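Local coordinates for steroid delta-isomerase (Pseudomonas aeruginosa, PDB 3MSO), which probably acts as an isomerase on steroid-like substrates, although its natural substrate and reaction are not established, at residues P36-R41 against P53-I58; A70-L75 against E86-V91; R81-E86 against I102-D107; G98-R103 against V111-M116. All blocks are in the same frame, centred on the assembly; numbering follows the deposited sequence.

Interaction 1: P36-R41 against P53-I58; sequences PDAVFR and PVVSMI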
loop_
_atom_site.group_PDB
_atom_site.type_symbol
_atom_site.label_atom_id
_atom_site.label_comp_id
_atom_site.label_asym_id
_atom_site.label_seq_id
_atom_site.Cartn_x
_atom_site.Cartn_y
_atom_site.Cartn_z
ATOM N N PRO B 36 -29.559 -2.317 6.729
ATOM C CA PRO B 36 -29.230 -3.605 6.085
ATOM C C PRO B 36 -28.260 -3.491 4.909
ATOM O O PRO B 36 -27.416 -4.362 4.733
ATOM C CB PRO B 36 -30.590 -4.140 5.634
ATOM C CG PRO B 36 -31.517 -2.981 5.727
ATOM C CD PRO B 36 -31.018 -2.157 6.856
ATOM N N ASP B 37 -28.351 -2.398 4.151
ATOM C CA ASP B 37 -27.524 -2.138 2.982
ATOM C C ASP B 37 -26.405 -1.151 3.261
ATOM O O ASP B 37 -25.902 -0.523 2.327
ATOM C CB ASP B 37 -28.412 -1.633 1.823
ATOM C CG ASP B 37 -29.550 -2.566 1.448
ATOM O OD1 ASP B 37 -29.344 -3.810 1.486
ATOM O OD2 ASP B 37 -30.634 -2.061 1.086
ATOM N N ALA B 38 -25.994 -1.026 4.536
ATOM C CA ALA B 38 -24.919 -0.119 4.954
ATOM C C ALA B 38 -23.629 -0.387 4.178
ATOM O O ALA B 38 -23.340 -1.523 3.813
ATOM C CB ALA B 38 -24.671 -0.230 6.454
ATOM N N VAL B 39 -22.890 0.678 3.898
ATOM C CA VAL B 39 -21.643 0.659 3.141
ATOM C C VAL B 39 -20.447 1.084 4.003
ATOM O O VAL B 39 -20.543 2.039 4.785
ATOM C CB VAL B 39 -21.833 1.535 1.886
ATOM C CG1 VAL B 39 -20.548 2.217 1.448
ATOM C CG2 VAL B 39 -22.445 0.723 0.752
ATOM N N PHE B 40 -19.326 0.344 3.873
ATOM C CA PHE B 40 -18.084 0.666 4.562
ATOM C C PHE B 40 -17.025 1.033 3.532
ATOM O O PHE B 40 -16.735 0.243 2.629
ATOM C CB PHE B 40 -17.609 -0.468 5.479
ATOM C CG PHE B 40 -16.300 -0.167 6.188
ATOM C CD1 PHE B 40 -16.276 0.610 7.339
ATOM C CD2 PHE B 40 -15.096 -0.672 5.707
ATOM C CE1 PHE B 40 -15.075 0.884 7.985
ATOM C CE2 PHE B 40 -13.892 -0.375 6.348
ATOM C CZ PHE B 40 -13.890 0.397 7.487
ATOM N N ARG B 41 -16.462 2.247 3.671
ATOM C CA ARG B 41 -15.406 2.769 2.791
ATOM C C ARG B 41 -14.082 2.732 3.532
ATOM O O ARG B 41 -13.839 3.518 4.452
ATOM C CB ARG B 41 -15.755 4.164 2.250
ATOM C CG ARG B 41 -17.070 4.142 1.502
ATOM C CD ARG B 41 -17.464 5.448 0.882
ATOM N NE ARG B 41 -18.857 5.380 0.426
ATOM C CZ ARG B 41 -19.249 4.829 -0.719
ATOM N NH1 ARG B 41 -18.357 4.309 -1.555
ATOM N NH2 ARG B 41 -20.537 4.787 -1.034
ATOM N N PRO B 53 -23.959 -7.282 7.323
ATOM C CA PRO B 53 -23.077 -8.360 7.830
ATOM C C PRO B 53 -21.578 -8.104 7.603
ATOM O O PRO B 53 -20.800 -8.218 8.554
ATOM C CB PRO B 53 -23.577 -9.611 7.090
ATOM C CG PRO B 53 -24.971 -9.276 6.680
ATOM C CD PRO B 53 -24.955 -7.821 6.368
ATOM N N VAL B 54 -21.196 -7.718 6.362
ATOM C CA VAL B 54 -19.819 -7.412 5.939
ATOM C C VAL B 54 -19.264 -6.239 6.756
ATOM O O VAL B 54 -18.167 -6.341 7.317
ATOM C CB VAL B 54 -19.737 -7.094 4.415
ATOM C CG1 VAL B 54 -18.292 -7.057 3.940
ATOM C CG2 VAL B 54 -20.553 -8.088 3.590
ATOM N N VAL B 55 -20.043 -5.135 6.819
ATOM C CA VAL B 55 -19.724 -3.895 7.543
ATOM C C VAL B 55 -19.454 -4.157 9.031
ATOM O O VAL B 55 -18.441 -3.681 9.560
ATOM C CB VAL B 55 -20.813 -2.817 7.310
ATOM C CG1 VAL B 55 -20.643 -1.632 8.253
ATOM C CG2 VAL B 55 -20.817 -2.349 5.860
ATOM N N SER B 56 -20.338 -4.941 9.685
ATOM C CA SER B 56 -20.230 -5.282 11.108
ATOM C C SER B 56 -18.935 -6.037 11.377
ATOM O O SER B 56 -18.217 -5.734 12.335
ATOM C CB SER B 56 -21.430 -6.110 11.551
ATOM O OG SER B 56 -21.448 -6.243 12.960
HETATM N N MSE B 57 -18.608 -6.958 10.474
HETATM C CA MSE B 57 -17.439 -7.798 10.558
HETATM C C MSE B 57 -16.139 -7.020 10.422
HETATM O O MSE B 57 -15.210 -7.277 11.183
HETATM C CB MSE B 57 -17.549 -8.901 9.527
HETATM C CG MSE B 57 -16.713 -10.097 9.869
HETATM SE SE MSE B 57 -15.897 -10.715 8.256
HETATM C CE MSE B 57 -14.638 -9.172 7.927
ATOM N N ILE B 58 -16.066 -6.074 9.471
ATOM C CA ILE B 58 -14.854 -5.268 9.286
ATOM C C ILE B 58 -14.679 -4.326 10.482
ATOM O O ILE B 58 -13.568 -4.240 11.022
ATOM C CB ILE B 58 -14.803 -4.544 7.906
ATOM C CG1 ILE B 58 -14.874 -5.552 6.784
ATOM C CG2 ILE B 58 -13.537 -3.707 7.751
ATOM C CD1 ILE B 58 -15.570 -5.103 5.713
#

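Interaction 2: A70-L75 against E86-V91; sequences AYHRQL and EFSARV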
loop_
_atom_site.group_PDB
_atom_site.type_symbol
_atom_site.label_atom_id
_atom_site.label_comp_id
_atom_site.label_asym_id
_atom_site.label_seq_id
_atom_site.Cartn_x
_atom_site.Cartn_y
_atom_site.Cartn_z
ATOM N N ALA B 70 -8.484 6.442 21.025
ATOM C CA ALA B 70 -9.066 7.544 21.769
ATOM C C ALA B 70 -9.759 8.492 20.810
ATOM O O ALA B 70 -9.210 8.819 19.779
ATOM C CB ALA B 70 -7.972 8.277 22.540
ATOM N N TYR B 71 -10.954 8.933 21.156
ATOM C CA TYR B 71 -11.696 9.914 20.353
ATOM C C TYR B 71 -11.310 11.317 20.798
ATOM O O TYR B 71 -10.971 11.525 21.960
ATOM C CB TYR B 71 -13.213 9.717 20.486
ATOM C CG TYR B 71 -13.776 8.652 19.561
ATOM C CD1 TYR B 71 -13.486 8.658 18.192
ATOM C CD2 TYR B 71 -14.633 7.669 20.041
ATOM C CE1 TYR B 71 -14.040 7.712 17.333
ATOM C CE2 TYR B 71 -15.202 6.726 19.187
ATOM C CZ TYR B 71 -14.911 6.759 17.833
ATOM O OH TYR B 71 -15.452 5.820 16.996
ATOM N N HIS B 72 -11.284 12.256 19.862
ATOM C CA HIS B 72 -10.935 13.638 20.158
ATOM C C HIS B 72 -12.062 14.570 19.720
ATOM O O HIS B 72 -13.116 14.519 20.346
ATOM C CB HIS B 72 -9.552 13.973 19.602
ATOM C CG HIS B 72 -8.502 13.105 20.219
ATOM N ND1 HIS B 72 -8.174 13.217 21.557
ATOM C CD2 HIS B 72 -7.795 12.087 19.683
ATOM C CE1 HIS B 72 -7.263 12.291 21.782
ATOM N NE2 HIS B 72 -7.004 11.588 20.688
ATOM N N ARG B 73 -11.896 15.343 18.644
ATOM C CA ARG B 73 -12.939 16.234 18.143
ATOM C C ARG B 73 -14.073 15.474 17.491
ATOM O O ARG B 73 -13.869 14.435 16.844
ATOM C CB ARG B 73 -12.374 17.248 17.117
ATOM C CG ARG B 73 -11.562 18.375 17.743
ATOM C CD ARG B 73 -10.922 19.236 16.686
ATOM N NE ARG B 73 -9.840 18.530 15.991
ATOM C CZ ARG B 73 -9.043 19.101 15.101
ATOM N NH1 ARG B 73 -9.189 20.384 14.794
ATOM N NH2 ARG B 73 -8.081 18.402 14.522
ATOM N N GLN B 74 -15.278 16.013 17.650
ATOM C CA GLN B 74 -16.497 15.478 17.057
ATOM C C GLN B 74 -17.168 16.642 16.360
ATOM O O GLN B 74 -17.425 17.685 16.969
ATOM C CB GLN B 74 -17.407 14.844 18.121
ATOM C CG GLN B 74 -16.711 13.683 18.813
ATOM C CD GLN B 74 -17.587 12.863 19.689
ATOM O OE1 GLN B 74 -18.807 12.850 19.547
ATOM N NE2 GLN B 74 -16.961 12.135 20.593
ATOM N N LEU B 75 -17.394 16.477 15.071
ATOM C CA LEU B 75 -17.952 17.500 14.212
ATOM C C LEU B 75 -19.198 16.985 13.509
ATOM O O LEU B 75 -19.232 15.841 13.053
ATOM C CB LEU B 75 -16.891 17.919 13.160
ATOM C CG LEU B 75 -15.469 18.254 13.682
ATOM C CD1 LEU B 75 -14.522 17.058 13.531
ATOM C CD2 LEU B 75 -14.916 19.484 13.010
ATOM N N GLU B 86 -12.980 12.254 15.179
ATOM C CA GLU B 86 -11.518 12.289 15.087
ATOM C C GLU B 86 -10.957 11.366 16.163
ATOM O O GLU B 86 -11.417 11.421 17.314
ATOM C CB GLU B 86 -11.004 13.729 15.307
ATOM C CG GLU B 86 -9.495 13.836 15.434
ATOM C CD GLU B 86 -8.968 15.160 15.931
ATOM O OE1 GLU B 86 -9.528 15.717 16.900
ATOM O OE2 GLU B 86 -7.950 15.617 15.375
ATOM N N PHE B 87 -9.954 10.537 15.807
ATOM C CA PHE B 87 -9.315 9.652 16.766
ATOM C C PHE B 87 -7.809 9.574 16.612
ATOM O O PHE B 87 -7.257 9.850 15.534
ATOM C CB PHE B 87 -9.938 8.226 16.739
ATOM C CG PHE B 87 -9.739 7.429 15.459
ATOM C CD1 PHE B 87 -8.561 6.717 15.235
ATOM C CD2 PHE B 87 -10.743 7.367 14.496
ATOM C CE1 PHE B 87 -8.380 5.981 14.062
ATOM C CE2 PHE B 87 -10.554 6.631 13.310
ATOM C CZ PHE B 87 -9.366 5.965 13.098
ATOM N N SER B 88 -7.153 9.125 17.689
ATOM C CA SER B 88 -5.742 8.772 17.762
ATOM C C SER B 88 -5.742 7.295 18.112
ATOM O O SER B 88 -6.680 6.811 18.735
ATOM C CB SER B 88 -5.032 9.567 18.843
ATOM O OG SER B 88 -5.696 9.441 20.089
ATOM N N ALA B 89 -4.723 6.563 17.668
ATOM C CA ALA B 89 -4.555 5.121 17.902
ATOM C C ALA B 89 -3.104 4.751 17.579
ATOM O O ALA B 89 -2.319 5.614 17.161
ATOM C CB ALA B 89 -5.522 4.319 17.011
ATOM N N ARG B 90 -2.735 3.483 17.811
ATOM C CA ARG B 90 -1.426 2.955 17.446
ATOM C C ARG B 90 -1.526 1.514 16.966
ATOM O O ARG B 90 -2.453 0.803 17.342
ATOM C CB ARG B 90 -0.307 3.209 18.493
ATOM C CG ARG B 90 -0.455 2.504 19.834
ATOM C CD ARG B 90 0.888 2.320 20.536
ATOM N NE ARG B 90 0.915 1.104 21.353
ATOM N N VAL B 91 -0.656 1.129 16.036
ATOM C CA VAL B 91 -0.592 -0.226 15.491
ATOM C C VAL B 91 0.881 -0.607 15.664
ATOM O O VAL B 91 1.737 -0.206 14.868
ATOM C CB VAL B 91 -1.128 -0.317 14.034
ATOM C CG1 VAL B 91 -0.954 -1.718 13.477
ATOM C CG2 VAL B 91 -2.601 0.085 13.967
#

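Interaction 3: R81-E86 against I102-D107; sequences RSVVLE and IRFDDD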
loop_
_atom_site.group_PDB
_atom_site.type_symbol
_atom_site.label_atom_id
_atom_site.label_comp_id
_atom_site.label_asym_id
_atom_site.label_seq_id
_atom_site.Cartn_x
_atom_site.Cartn_y
_atom_site.Cartn_z
ATOM N N ARG B 81 -27.135 14.874 10.057
ATOM C CA ARG B 81 -27.156 13.505 9.539
ATOM C C ARG B 81 -25.782 12.897 9.354
ATOM O O ARG B 81 -25.687 11.681 9.124
ATOM C CB ARG B 81 -27.901 13.459 8.200
ATOM C CG ARG B 81 -29.359 13.818 8.306
ATOM C CD ARG B 81 -29.942 13.942 6.926
ATOM N NE ARG B 81 -31.350 14.304 6.981
ATOM C CZ ARG B 81 -32.332 13.449 7.245
ATOM N NH1 ARG B 81 -32.060 12.171 7.498
ATOM N NH2 ARG B 81 -33.591 13.867 7.285
ATOM N N SER B 82 -24.733 13.729 9.411
ATOM C CA SER B 82 -23.360 13.266 9.286
ATOM C C SER B 82 -22.497 13.774 10.426
ATOM O O SER B 82 -22.634 14.915 10.886
ATOM C CB SER B 82 -22.761 13.622 7.932
ATOM O OG SER B 82 -23.148 12.668 6.958
ATOM N N VAL B 83 -21.599 12.897 10.876
ATOM C CA VAL B 83 -20.668 13.140 11.959
ATOM C C VAL B 83 -19.257 12.716 11.556
ATOM O O VAL B 83 -19.086 11.771 10.776
ATOM C CB VAL B 83 -21.173 12.425 13.247
ATOM C CG1 VAL B 83 -20.854 10.928 13.267
ATOM C CG2 VAL B 83 -20.664 13.108 14.509
ATOM N N VAL B 84 -18.258 13.433 12.057
ATOM C CA VAL B 84 -16.852 13.064 11.923
ATOM C C VAL B 84 -16.321 12.918 13.347
ATOM O O VAL B 84 -16.425 13.856 14.157
ATOM C CB VAL B 84 -15.992 14.018 11.045
ATOM C CG1 VAL B 84 -14.499 13.867 11.358
ATOM C CG2 VAL B 84 -16.254 13.773 9.566
ATOM N N LEU B 85 -15.829 11.710 13.658
ATOM C CA LEU B 85 -15.237 11.390 14.960
ATOM C C LEU B 85 -13.743 11.232 14.758
ATOM O O LEU B 85 -13.303 10.245 14.151
ATOM C CB LEU B 85 -15.848 10.109 15.588
ATOM C CG LEU B 85 -17.370 9.991 15.571
ATOM C CD1 LEU B 85 -17.807 8.613 15.986
ATOM C CD2 LEU B 85 -18.026 11.100 16.409
ATOM N N GLU B 86 -12.980 12.254 15.179
ATOM C CA GLU B 86 -11.518 12.289 15.087
ATOM C C GLU B 86 -10.957 11.366 16.163
ATOM O O GLU B 86 -11.417 11.421 17.314
ATOM C CB GLU B 86 -11.004 13.729 15.307
ATOM C CG GLU B 86 -9.495 13.836 15.434
ATOM C CD GLU B 86 -8.968 15.160 15.931
ATOM O OE1 GLU B 86 -9.528 15.717 16.900
ATOM O OE2 GLU B 86 -7.950 15.617 15.375
ATOM N N ILE B 102 -19.315 9.122 9.636
ATOM C CA ILE B 102 -20.582 8.395 9.654
ATOM C C ILE B 102 -21.755 9.235 9.138
ATOM O O ILE B 102 -21.992 10.346 9.637
ATOM C CB ILE B 102 -20.880 7.845 11.106
ATOM C CG1 ILE B 102 -19.611 7.218 11.783
ATOM C CG2 ILE B 102 -22.100 6.900 11.122
ATOM C CD1 ILE B 102 -19.734 6.922 13.224
ATOM N N ARG B 103 -22.515 8.665 8.176
ATOM C CA ARG B 103 -23.766 9.211 7.648
ATOM C C ARG B 103 -24.928 8.289 8.122
ATOM O O ARG B 103 -24.845 7.060 7.999
ATOM C CB ARG B 103 -23.757 9.312 6.119
ATOM C CG ARG B 103 -25.045 9.928 5.558
ATOM C CD ARG B 103 -25.160 9.783 4.061
ATOM N NE ARG B 103 -24.404 10.826 3.373
ATOM C CZ ARG B 103 -23.301 10.616 2.660
ATOM N NH1 ARG B 103 -22.819 9.383 2.507
ATOM N NH2 ARG B 103 -22.684 11.633 2.073
ATOM N N PHE B 104 -25.997 8.905 8.661
ATOM C CA PHE B 104 -27.172 8.211 9.166
ATOM C C PHE B 104 -28.423 8.523 8.312
ATOM O O PHE B 104 -28.460 9.548 7.620
ATOM C CB PHE B 104 -27.446 8.686 10.590
ATOM C CG PHE B 104 -26.334 8.524 11.583
ATOM C CD1 PHE B 104 -26.209 7.357 12.318
ATOM C CD2 PHE B 104 -25.463 9.564 11.843
ATOM C CE1 PHE B 104 -25.194 7.220 13.261
ATOM C CE2 PHE B 104 -24.463 9.433 12.799
ATOM C CZ PHE B 104 -24.332 8.262 13.504
ATOM N N ASP B 105 -29.455 7.666 8.382
ATOM C CA ASP B 105 -30.709 7.961 7.682
ATOM C C ASP B 105 -31.698 8.658 8.644
ATOM O O ASP B 105 -31.312 8.949 9.778
ATOM C CB ASP B 105 -31.314 6.720 6.993
ATOM C CG ASP B 105 -31.734 5.553 7.870
ATOM O OD1 ASP B 105 -31.907 5.749 9.101
ATOM O OD2 ASP B 105 -31.979 4.475 7.323
ATOM N N ASP B 106 -32.947 8.937 8.190
ATOM C CA ASP B 106 -33.994 9.596 8.969
ATOM C C ASP B 106 -34.298 8.824 10.251
ATOM O O ASP B 106 -34.643 9.433 11.265
ATOM C CB ASP B 106 -35.300 9.648 8.149
ATOM C CG ASP B 106 -35.342 10.608 6.986
ATOM O OD1 ASP B 106 -34.580 11.588 7.000
ATOM O OD2 ASP B 106 -36.219 10.432 6.107
ATOM N N ASP B 107 -34.195 7.481 10.182
ATOM C CA ASP B 107 -34.489 6.573 11.285
ATOM C C ASP B 107 -33.299 6.365 12.238
ATOM O O ASP B 107 -33.438 5.664 13.239
ATOM C CB ASP B 107 -35.085 5.232 10.763
ATOM C CG ASP B 107 -36.290 5.373 9.837
ATOM O OD1 ASP B 107 -37.227 6.129 10.189
ATOM O OD2 ASP B 107 -36.296 4.727 8.756
#

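Interaction 4: G98-R103 against V111-M116; sequences GIDMIR and VDFEVM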
loop_
_atom_site.group_PDB
_atom_site.type_symbol
_atom_site.label_atom_id
_atom_site.label_comp_id
_atom_site.label_asym_id
_atom_site.label_seq_id
_atom_site.Cartn_x
_atom_site.Cartn_y
_atom_site.Cartn_z
ATOM N N GLY B 98 -6.763 9.417 12.799
ATOM C CA GLY B 98 -7.838 9.039 11.894
ATOM C C GLY B 98 -9.181 9.676 12.136
ATOM O O GLY B 98 -9.369 10.402 13.115
ATOM N N ILE B 99 -10.136 9.382 11.228
ATOM C CA ILE B 99 -11.524 9.830 11.314
ATOM C C ILE B 99 -12.516 8.724 10.990
ATOM O O ILE B 99 -12.290 7.937 10.088
ATOM C CB ILE B 99 -11.850 11.115 10.483
ATOM C CG1 ILE B 99 -11.606 10.931 8.966
ATOM C CG2 ILE B 99 -11.163 12.351 11.038
ATOM C CD1 ILE B 99 -12.666 11.640 8.043
ATOM N N ASP B 100 -13.636 8.685 11.718
ATOM C CA ASP B 100 -14.784 7.830 11.411
ATOM C C ASP B 100 -15.773 8.865 10.879
ATOM O O ASP B 100 -16.135 9.781 11.631
ATOM C CB ASP B 100 -15.372 7.154 12.674
ATOM C CG ASP B 100 -14.523 6.043 13.255
ATOM O OD1 ASP B 100 -13.912 5.294 12.470
ATOM O OD2 ASP B 100 -14.515 5.885 14.500
HETATM N N MSE B 101 -16.102 8.814 9.577
HETATM C CA MSE B 101 -17.067 9.737 8.977
HETATM C C MSE B 101 -18.353 8.953 8.726
HETATM O O MSE B 101 -18.447 8.196 7.764
HETATM C CB MSE B 101 -16.529 10.426 7.716
HETATM C CG MSE B 101 -17.532 11.419 7.085
HETATM SE SE MSE B 101 -16.647 12.878 6.129
HETATM C CE MSE B 101 -15.581 11.881 4.905
ATOM N N ILE B 102 -19.315 9.122 9.636
ATOM C CA ILE B 102 -20.582 8.395 9.654
ATOM C C ILE B 102 -21.755 9.235 9.138
ATOM O O ILE B 102 -21.992 10.346 9.637
ATOM C CB ILE B 102 -20.880 7.845 11.106
ATOM C CG1 ILE B 102 -19.611 7.218 11.783
ATOM C CG2 ILE B 102 -22.100 6.900 11.122
ATOM C CD1 ILE B 102 -19.734 6.922 13.224
ATOM N N ARG B 103 -22.515 8.665 8.176
ATOM C CA ARG B 103 -23.766 9.211 7.648
ATOM C C ARG B 103 -24.928 8.289 8.122
ATOM O O ARG B 103 -24.845 7.060 7.999
ATOM C CB ARG B 103 -23.757 9.312 6.119
ATOM C CG ARG B 103 -25.045 9.928 5.558
ATOM C CD ARG B 103 -25.160 9.783 4.061
ATOM N NE ARG B 103 -24.404 10.826 3.373
ATOM C CZ ARG B 103 -23.301 10.616 2.660
ATOM N NH1 ARG B 103 -22.819 9.383 2.507
ATOM N NH2 ARG B 103 -22.684 11.633 2.073
ATOM N N VAL B 111 -25.750 4.343 7.435
ATOM C CA VAL B 111 -25.833 4.025 6.003
ATOM C C VAL B 111 -24.459 4.032 5.315
ATOM O O VAL B 111 -24.223 3.242 4.402
ATOM C CB VAL B 111 -26.895 4.846 5.224
ATOM C CG1 VAL B 111 -28.290 4.615 5.793
ATOM C CG2 VAL B 111 -26.566 6.349 5.190
ATOM N N ASP B 112 -23.565 4.915 5.745
ATOM C CA ASP B 112 -22.227 5.034 5.189
ATOM C C ASP B 112 -21.202 5.244 6.333
ATOM O O ASP B 112 -21.372 6.119 7.181
ATOM C CB ASP B 112 -22.181 6.181 4.159
ATOM C CG ASP B 112 -20.975 6.169 3.237
ATOM O OD1 ASP B 112 -19.934 6.752 3.610
ATOM O OD2 ASP B 112 -21.091 5.635 2.119
ATOM N N PHE B 113 -20.167 4.414 6.364
ATOM C CA PHE B 113 -19.126 4.507 7.361
ATOM C C PHE B 113 -17.817 4.537 6.604
ATOM O O PHE B 113 -17.384 3.517 6.054
ATOM C CB PHE B 113 -19.178 3.308 8.306
ATOM C CG PHE B 113 -18.520 3.530 9.648
ATOM C CD1 PHE B 113 -17.158 3.811 9.740
ATOM C CD2 PHE B 113 -19.243 3.382 10.828
ATOM C CE1 PHE B 113 -16.544 3.983 10.980
ATOM C CE2 PHE B 113 -18.625 3.557 12.070
ATOM C CZ PHE B 113 -17.276 3.846 12.136
ATOM N N GLU B 114 -17.195 5.724 6.563
ATOM C CA GLU B 114 -15.951 5.991 5.856
ATOM C C GLU B 114 -14.827 6.295 6.830
ATOM O O GLU B 114 -14.954 7.181 7.674
ATOM C CB GLU B 114 -16.189 7.137 4.890
ATOM C CG GLU B 114 -15.055 7.438 3.943
ATOM C CD GLU B 114 -15.402 8.478 2.895
ATOM O OE1 GLU B 114 -16.543 8.993 2.905
ATOM O OE2 GLU B 114 -14.515 8.791 2.072
ATOM N N VAL B 115 -13.728 5.538 6.727
ATOM C CA VAL B 115 -12.559 5.717 7.598
ATOM C C VAL B 115 -11.369 6.246 6.785
ATOM O O VAL B 115 -11.173 5.826 5.649
ATOM C CB VAL B 115 -12.208 4.395 8.353
ATOM C CG1 VAL B 115 -10.981 4.560 9.254
ATOM C CG2 VAL B 115 -13.397 3.887 9.162
HETATM N N MSE B 116 -10.605 7.192 7.360
HETATM C CA MSE B 116 -9.340 7.718 6.798
HETATM C C MSE B 116 -8.307 7.691 7.936
HETATM O O MSE B 116 -8.637 7.941 9.100
HETATM C CB MSE B 116 -9.454 9.144 6.262
HETATM C CG MSE B 116 -10.557 9.323 5.241
HETATM SE SE MSE B 116 -10.415 11.028 4.361
HETATM C CE MSE B 116 -12.177 11.025 3.544
HETATM O O HOH W 1 -19.946 8.863 5.426
#

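Interaction 1: P36-R41 against P53-I58
Apolar packing makes the contact, and V55 of the helix is its main wedge. Its CG2 methyl enters between A38 and F40 of the strand, 3.7 Å from F40 CB and farther, 4.4 Å, from A38 CB. The same methyl also rests on the strand backbone, with A38 O 3.4 Å from V55 CG2. The second apolar pair lies one helical turn on: I58 CG2 meets the ring of F40 at CE2 (3.6 Å), the two side chains crossing at a slant. With CG anti to the backbone N (chi1 179°), the F40 ring extends along the helix far enough to meet I58. In the SnoaL-like, NTF2-type fold this is helix-on-sheet packing, helix 52-65 lying against strand 38-41 with the segment axes 7.8 Å apart and inclined at 41°. Y49 of the neighbouring strand touches both F40 and I58, while F113 and V115 of strand 110-118 adjoin F40. Away from the helix, R41, which plays no part in the packing, forms a salt bridge with D112. On the helix, V54 and M57, a selenomethionine, pack against A139 and L138 of the second subunit.

Interaction 2: A70-L75 against E86-V91
R73 grips E86 side-on with two nitrogens, NE to OE1 at 3.0 Å and NH2 to OE2 at 2.9 Å. Both bonds are nearly straight and lie in the guanidinium plane, but they reach the carboxylate from above its own plane, the two flat groups being 44° apart. The R73 chain bends at chi3 (-70°), turning the guanidinium back onto the glutamate, whose extended side chain reaches across to the neighbouring strand. OE1 has a further donor: R73 N meets its anti lone pair, with R73 N and E86 OE1 3.0 Å apart. These residues belong to the antiparallel hairpin of strands 69-77 and 82-91, where A70 and S88 form a hydrogen-bonded pair. H72 NE2 and S88 OG are hydrogen-bonded at 2.6 Å at the imidazole edge: S88 OG sits between its backbone N and carbonyl carbon (chi1 53°), and H72 CG, opposite its own carbonyl carbon, brings NE2 to the hydroxyl. On the opposite face, Y71 CD1 packs on F87 CB (3.9 Å), the aromatic side chains slanted across one another, and Y71 OH is hydrogen-bonded to D100 and W18. E86 OE2 is also salt-bridged to K97, and R73 NH1 donates to S82 of the third subunit.

Interaction 3: R81-E86 against I102-D107
V83 and I102 lie side by side and point the same way, forming the closely packed part of this contact; V83 CG1 is 3.8 Å from I102 CB. The valine's chi1 of 80° sets CG1 where it can also reach the F104 ring, near its plane at the CE2 edge. L85 extends the apolar row, its CD1 meeting I102 CD1 at 3.8 Å, and L15 and W18 of helix 9-23 cover L85. The backbone keeps these side chains in line: V83 and I102 are a hydrogen-bonded antiparallel pair in the hairpin of strands 82-91 and 94-104, with V83 N to I102 O at 2.9 Å, and F104 N bonds R81 O at 2.8 Å. On the reverse face the two segments meet more sparsely: S82 OG touches R103 CB (3.5 Å), and its hydrogen bond goes to R73 of the third subunit. Beyond the strand ends the contact becomes polar and more exposed. R81, extended from CG to NE, salt-bridges D106 through OD1, although the short modelled lengths are doubtful at this resolution. A second salt bridge, to E8, gives the R81 guanidinium acidic partners from two parts of the chain, which probably stabilises its positive charge at the hairpin's open end.

Interaction 4: G98-R103 against V111-M116
The hairpin of strands 94-104 and 110-118 lies in the middle of the curved sheet of this NTF2-type fold, and the contact runs through five successive antiparallel pairs. Near one end the ladder is interrupted by a classic beta bulge, V111 and D112 both facing R103; V111 N bonds R103 O at 2.9 Å, whereas the bond from D112 N to the same oxygen is weak. On the face turned to helix 9-23, I102 lies along F113 and its CG1 sits over the ring, 4.0 Å from the centroid. D100 OD1 approaches the edge of that ring near its plane, 3.3 Å from F113 CE1, while OD2 is hydrogen-bonded to Y71. W18 meets F113 edge-to-face. The other face is lined by I99, M101, R103, D112, E114 and M116, both methionines being selenomethionine. M101 bends at chi3 (56°), which brings its CE to 3.8 Å from M116 CE, and E114 forms salt bridges with R118 and K97 of the third subunit. R103 NH1 stays 4.1 Å from D112 OD1, too far for a salt bridge; D112 is instead salt-bridged to R41. A water donates to M101 O at 2.9 Å and to D112 OD1 at 2.8 Å.

Overall arrangement
Interactions 2, 3 and 4 are successive strand pairings of one sheet, whereas interaction 1 places a helix on its far part. Interactions 3 and 4 share I102 and R103, with centres about 8 Å apart; interactions 2 and 3 share E86. Interaction 1 joins interaction 4 through R41 NE and D112 OD2, 2.8 Å apart, and interaction 2 joins interaction 4 through Y71 OH and D100 OD2, 2.7 Å apart. Interactions 1 and 2 lie on opposite sides of the chain's centre, their centres about 21 Å apart. Y71, D100 and F113 gather with W18 on the helix-covered face, consistent with the pocket side of NTF2-like proteins. Interactions 2, 3 and 4 touch the third subunit through several residues each, interaction 1 through R41.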